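Local coordinates for protein chitinase (Chromobacterium violaceum, PDB 4TXG) that probably hydrolyses the glycosidic bonds of chitin and probably binds the polysaccharide as well, at residues I436-Y447 with D698-N706. Numbering follows the deposited sequence.
Sequences IGYLNTDWAYHY and DVPTSAPAN
The type I beta turn P700-A703, at the end of strand 694-700 in the Chitinase C region, docks against helix 441-448 of the family 18 catalytic barrel, with W443 and S702 at the centre of this buried interface. W443 NE1 donates to S702 O over 2.8 Å, at an N-H...O angle of 152°. The indole nitrogen lies in the carbonyl plane, on a lone pair, while the oxygen sits 18° out of the ring plane. With CG anti to the backbone N (chi1 179°), the indole reaches the turn with its pyrrole edge. S702 CB rests 3.3 Å above one indole face, toward the rim, and Y438 CB covers the centre of the opposite face, so the ring is held between the turn and Y438 of its own segment. S702 OG lies 3.6 Å from Y447 CA and is hydrogen-bonded to P762 O. The P700 ring abuts the helix backbone, its CB 3.1 Å from H446 O. The T701 side chain lies obliquely against the H446 imidazole, and its OG1 is hydrogen-bonded to G732 O. Beyond the indole, I436 CD1 packs against P704, 3.6 Å from its CA. N440 caps the helix N-terminus, its OD1 accepting from W443 N. On the barrel side, Y445 packs on strand 457-462 and meets W591 edge-to-face; across the interface, T701 touches strand 734-740, which pairs with strand 694-700.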
loop_
_atom_site.group_PDB
_atom_site.type_symbol
_atom_site.label_atom_id
_atom_site.label_comp_id
_atom_site.label_asym_id
_atom_site.label_seq_id
_atom_site.Cartn_x
_atom_site.Cartn_y
_atom_site.Cartn_z
ATOM N N ILE A 436 15.489 14.163 -7.629
ATOM C CA ILE A 436 14.755 13.151 -6.888
ATOM C C ILE A 436 14.137 12.150 -7.853
ATOM O O ILE A 436 13.310 12.519 -8.682
ATOM C CB ILE A 436 13.661 13.786 -6.022
ATOM C CG1 ILE A 436 14.317 14.690 -4.963
ATOM C CG2 ILE A 436 12.784 12.703 -5.369
ATOM C CD1 ILE A 436 13.358 15.252 -3.952
ATOM N N GLY A 437 14.552 10.888 -7.755
ATOM C CA GLY A 437 13.915 9.816 -8.514
ATOM C C GLY A 437 12.916 9.092 -7.625
ATOM O O GLY A 437 13.223 8.828 -6.471
ATOM N N TYR A 438 11.733 8.756 -8.143
ATOM C CA TYR A 438 10.639 8.354 -7.249
ATOM C C TYR A 438 10.155 6.908 -7.353
ATOM O O TYR A 438 9.287 6.509 -6.579
ATOM C CB TYR A 438 9.431 9.280 -7.453
ATOM C CG TYR A 438 8.953 9.340 -8.879
ATOM C CD1 TYR A 438 8.048 8.406 -9.372
ATOM C CD2 TYR A 438 9.422 10.323 -9.738
ATOM C CE1 TYR A 438 7.623 8.454 -10.688
ATOM C CE2 TYR A 438 8.997 10.382 -11.048
ATOM C CZ TYR A 438 8.101 9.452 -11.515
ATOM O OH TYR A 438 7.691 9.519 -12.826
ATOM N N LEU A 439 10.691 6.120 -8.285
ATOM C CA LEU A 439 10.221 4.741 -8.452
ATOM C C LEU A 439 10.951 3.805 -7.495
ATOM O O LEU A 439 11.692 2.910 -7.914
ATOM C CB LEU A 439 10.405 4.262 -9.904
ATOM C CG LEU A 439 9.409 4.816 -10.925
ATOM C CD1 LEU A 439 9.657 4.230 -12.307
ATOM C CD2 LEU A 439 7.976 4.535 -10.470
ATOM N N ASN A 440 10.746 4.016 -6.204
ATOM C CA ASN A 440 11.435 3.205 -5.212
ATOM C C ASN A 440 10.716 3.252 -3.875
ATOM O O ASN A 440 9.949 4.169 -3.603
ATOM C CB ASN A 440 12.893 3.667 -5.060
ATOM C CG ASN A 440 13.002 5.142 -4.692
ATOM O OD1 ASN A 440 12.967 5.496 -3.518
ATOM N ND2 ASN A 440 13.123 6.008 -5.699
ATOM N N THR A 441 10.968 2.232 -3.062
ATOM C CA THR A 441 10.309 2.037 -1.776
ATOM C C THR A 441 10.533 3.212 -0.829
ATOM O O THR A 441 9.603 3.671 -0.155
ATOM C CB THR A 441 10.825 0.733 -1.132
ATOM O OG1 THR A 441 10.557 -0.353 -2.031
ATOM C CG2 THR A 441 10.145 0.455 0.212
ATOM N N ASP A 442 11.765 3.707 -0.807
ATOM C CA ASP A 442 12.146 4.802 0.088
ATOM C C ASP A 442 11.325 6.051 -0.231
ATOM O O ASP A 442 10.860 6.738 0.691
ATOM C CB ASP A 442 13.654 5.079 -0.033
ATOM C CG ASP A 442 14.135 6.189 0.882
ATOM O OD1 ASP A 442 14.493 5.909 2.051
ATOM O OD2 ASP A 442 14.188 7.350 0.422
ATOM N N TRP A 443 11.116 6.328 -1.520
ATOM C CA TRP A 443 10.369 7.531 -1.909
ATOM C C TRP A 443 8.917 7.396 -1.466
ATOM O O TRP A 443 8.334 8.329 -0.897
ATOM C CB TRP A 443 10.437 7.786 -3.430
ATOM C CG TRP A 443 9.647 9.018 -3.817
ATOM C CD1 TRP A 443 10.108 10.300 -3.897
ATOM C CD2 TRP A 443 8.248 9.074 -4.124
ATOM N NE1 TRP A 443 9.083 11.154 -4.250
ATOM C CE2 TRP A 443 7.930 10.422 -4.398
ATOM C CE3 TRP A 443 7.234 8.107 -4.214
ATOM C CZ2 TRP A 443 6.641 10.836 -4.743
ATOM C CZ3 TRP A 443 5.946 8.515 -4.547
ATOM C CH2 TRP A 443 5.661 9.874 -4.811
ATOM N N ALA A 444 8.332 6.227 -1.721
ATOM C CA ALA A 444 6.936 5.982 -1.363
ATOM C C ALA A 444 6.709 6.086 0.144
ATOM O O ALA A 444 5.711 6.645 0.592
ATOM C CB ALA A 444 6.496 4.614 -1.872
ATOM N N TYR A 445 7.619 5.518 0.934
ATOM C CA TYR A 445 7.527 5.655 2.383
ATOM C C TYR A 445 7.484 7.135 2.770
ATOM O O TYR A 445 6.643 7.578 3.566
ATOM C CB TYR A 445 8.711 4.965 3.069
ATOM C CG TYR A 445 8.928 5.432 4.490
ATOM C CD1 TYR A 445 8.079 5.022 5.520
ATOM C CD2 TYR A 445 9.974 6.291 4.801
ATOM C CE1 TYR A 445 8.272 5.459 6.819
ATOM C CE2 TYR A 445 10.173 6.726 6.104
ATOM C CZ TYR A 445 9.321 6.313 7.099
ATOM O OH TYR A 445 9.520 6.762 8.393
ATOM N N HIS A 446 8.395 7.904 2.199
ATOM C CA HIS A 446 8.486 9.310 2.561
ATOM C C HIS A 446 7.273 10.100 2.088
ATOM O O HIS A 446 6.868 11.067 2.748
ATOM C CB HIS A 446 9.789 9.899 2.027
ATOM C CG HIS A 446 10.957 9.571 2.904
ATOM N ND1 HIS A 446 11.058 10.053 4.188
ATOM C CD2 HIS A 446 12.021 8.757 2.712
ATOM C CE1 HIS A 446 12.164 9.580 4.746
ATOM N NE2 HIS A 446 12.768 8.800 3.871
ATOM N N TYR A 447 6.667 9.674 0.984
ATOM C CA TYR A 447 5.399 10.270 0.573
ATOM C C TYR A 447 4.352 10.102 1.687
ATOM O O TYR A 447 3.691 11.065 2.091
ATOM C CB TYR A 447 4.881 9.642 -0.747
ATOM C CG TYR A 447 3.439 10.022 -1.037
ATOM C CD1 TYR A 447 2.386 9.286 -0.499
ATOM C CD2 TYR A 447 3.128 11.142 -1.811
ATOM C CE1 TYR A 447 1.074 9.646 -0.725
ATOM C CE2 TYR A 447 1.808 11.499 -2.042
ATOM C CZ TYR A 447 0.787 10.743 -1.491
ATOM O OH TYR A 447 -0.551 11.080 -1.718
ATOM N N ASP A 698 5.200 20.860 8.024
ATOM C CA ASP A 698 6.108 19.886 7.421
ATOM C C ASP A 698 5.566 19.371 6.094
ATOM O O ASP A 698 4.430 18.905 6.013
ATOM C CB ASP A 698 6.339 18.700 8.365
ATOM C CG ASP A 698 7.228 19.043 9.540
ATOM O OD1 ASP A 698 8.044 19.985 9.436
ATOM O OD2 ASP A 698 7.113 18.345 10.569
ATOM N N VAL A 699 6.388 19.465 5.057
ATOM C CA VAL A 699 6.099 18.856 3.767
ATOM C C VAL A 699 7.010 17.640 3.619
ATOM O O VAL A 699 8.214 17.751 3.857
ATOM C CB VAL A 699 6.327 19.869 2.624
ATOM C CG1 VAL A 699 6.063 19.242 1.258
ATOM C CG2 VAL A 699 5.428 21.087 2.846
ATOM N N PRO A 700 6.448 16.474 3.259
ATOM C CA PRO A 700 7.339 15.308 3.164
ATOM C C PRO A 700 8.383 15.494 2.065
ATOM O O PRO A 700 8.146 16.214 1.093
ATOM C CB PRO A 700 6.385 14.157 2.830
ATOM C CG PRO A 700 5.216 14.828 2.134
ATOM C CD PRO A 700 5.070 16.170 2.835
ATOM N N THR A 701 9.532 14.853 2.240
ATOM C CA THR A 701 10.645 14.989 1.307
ATOM C C THR A 701 10.434 14.233 -0.007
ATOM O O THR A 701 11.342 14.150 -0.828
ATOM C CB THR A 701 11.946 14.484 1.947
ATOM O OG1 THR A 701 11.707 13.189 2.522
ATOM C CG2 THR A 701 12.424 15.455 3.043
ATOM N N SER A 702 9.250 13.659 -0.186
ATOM C CA SER A 702 8.865 13.111 -1.484
ATOM C C SER A 702 8.867 14.212 -2.549
ATOM O O SER A 702 9.129 13.941 -3.725
ATOM C CB SER A 702 7.480 12.434 -1.399
ATOM O OG SER A 702 6.498 13.333 -0.876
ATOM N N ALA A 703 8.601 15.454 -2.135
ATOM C CA ALA A 703 8.693 16.594 -3.050
ATOM C C ALA A 703 10.005 17.302 -2.818
ATOM O O ALA A 703 10.452 17.426 -1.673
ATOM C CB ALA A 703 7.528 17.565 -2.849
ATOM N N PRO A 704 10.635 17.769 -3.901
ATOM C CA PRO A 704 11.878 18.539 -3.794
ATOM C C PRO A 704 11.685 19.770 -2.923
ATOM O O PRO A 704 10.580 20.300 -2.837
ATOM C CB PRO A 704 12.180 18.939 -5.242
ATOM C CG PRO A 704 11.423 17.983 -6.081
ATOM C CD PRO A 704 10.220 17.565 -5.301
ATOM N N ALA A 705 12.755 20.232 -2.292
ATOM C CA ALA A 705 12.627 21.308 -1.312
ATOM C C ALA A 705 12.600 22.684 -1.974
ATOM O O ALA A 705 13.204 23.634 -1.476
ATOM C CB ALA A 705 13.769 21.228 -0.298
ATOM N N ASN A 706 11.891 22.793 -3.093
ATOM C CA ASN A 706 11.767 24.068 -3.788
ATOM C C ASN A 706 10.314 24.543 -3.870
ATOM O O ASN A 706 9.962 25.366 -4.726
ATOM C CB ASN A 706 12.371 23.971 -5.188
ATOM C CG ASN A 706 11.755 22.855 -6.020
ATOM O OD1 ASN A 706 10.785 22.224 -5.616
ATOM N ND2 ASN A 706 12.327 22.618 -7.191
#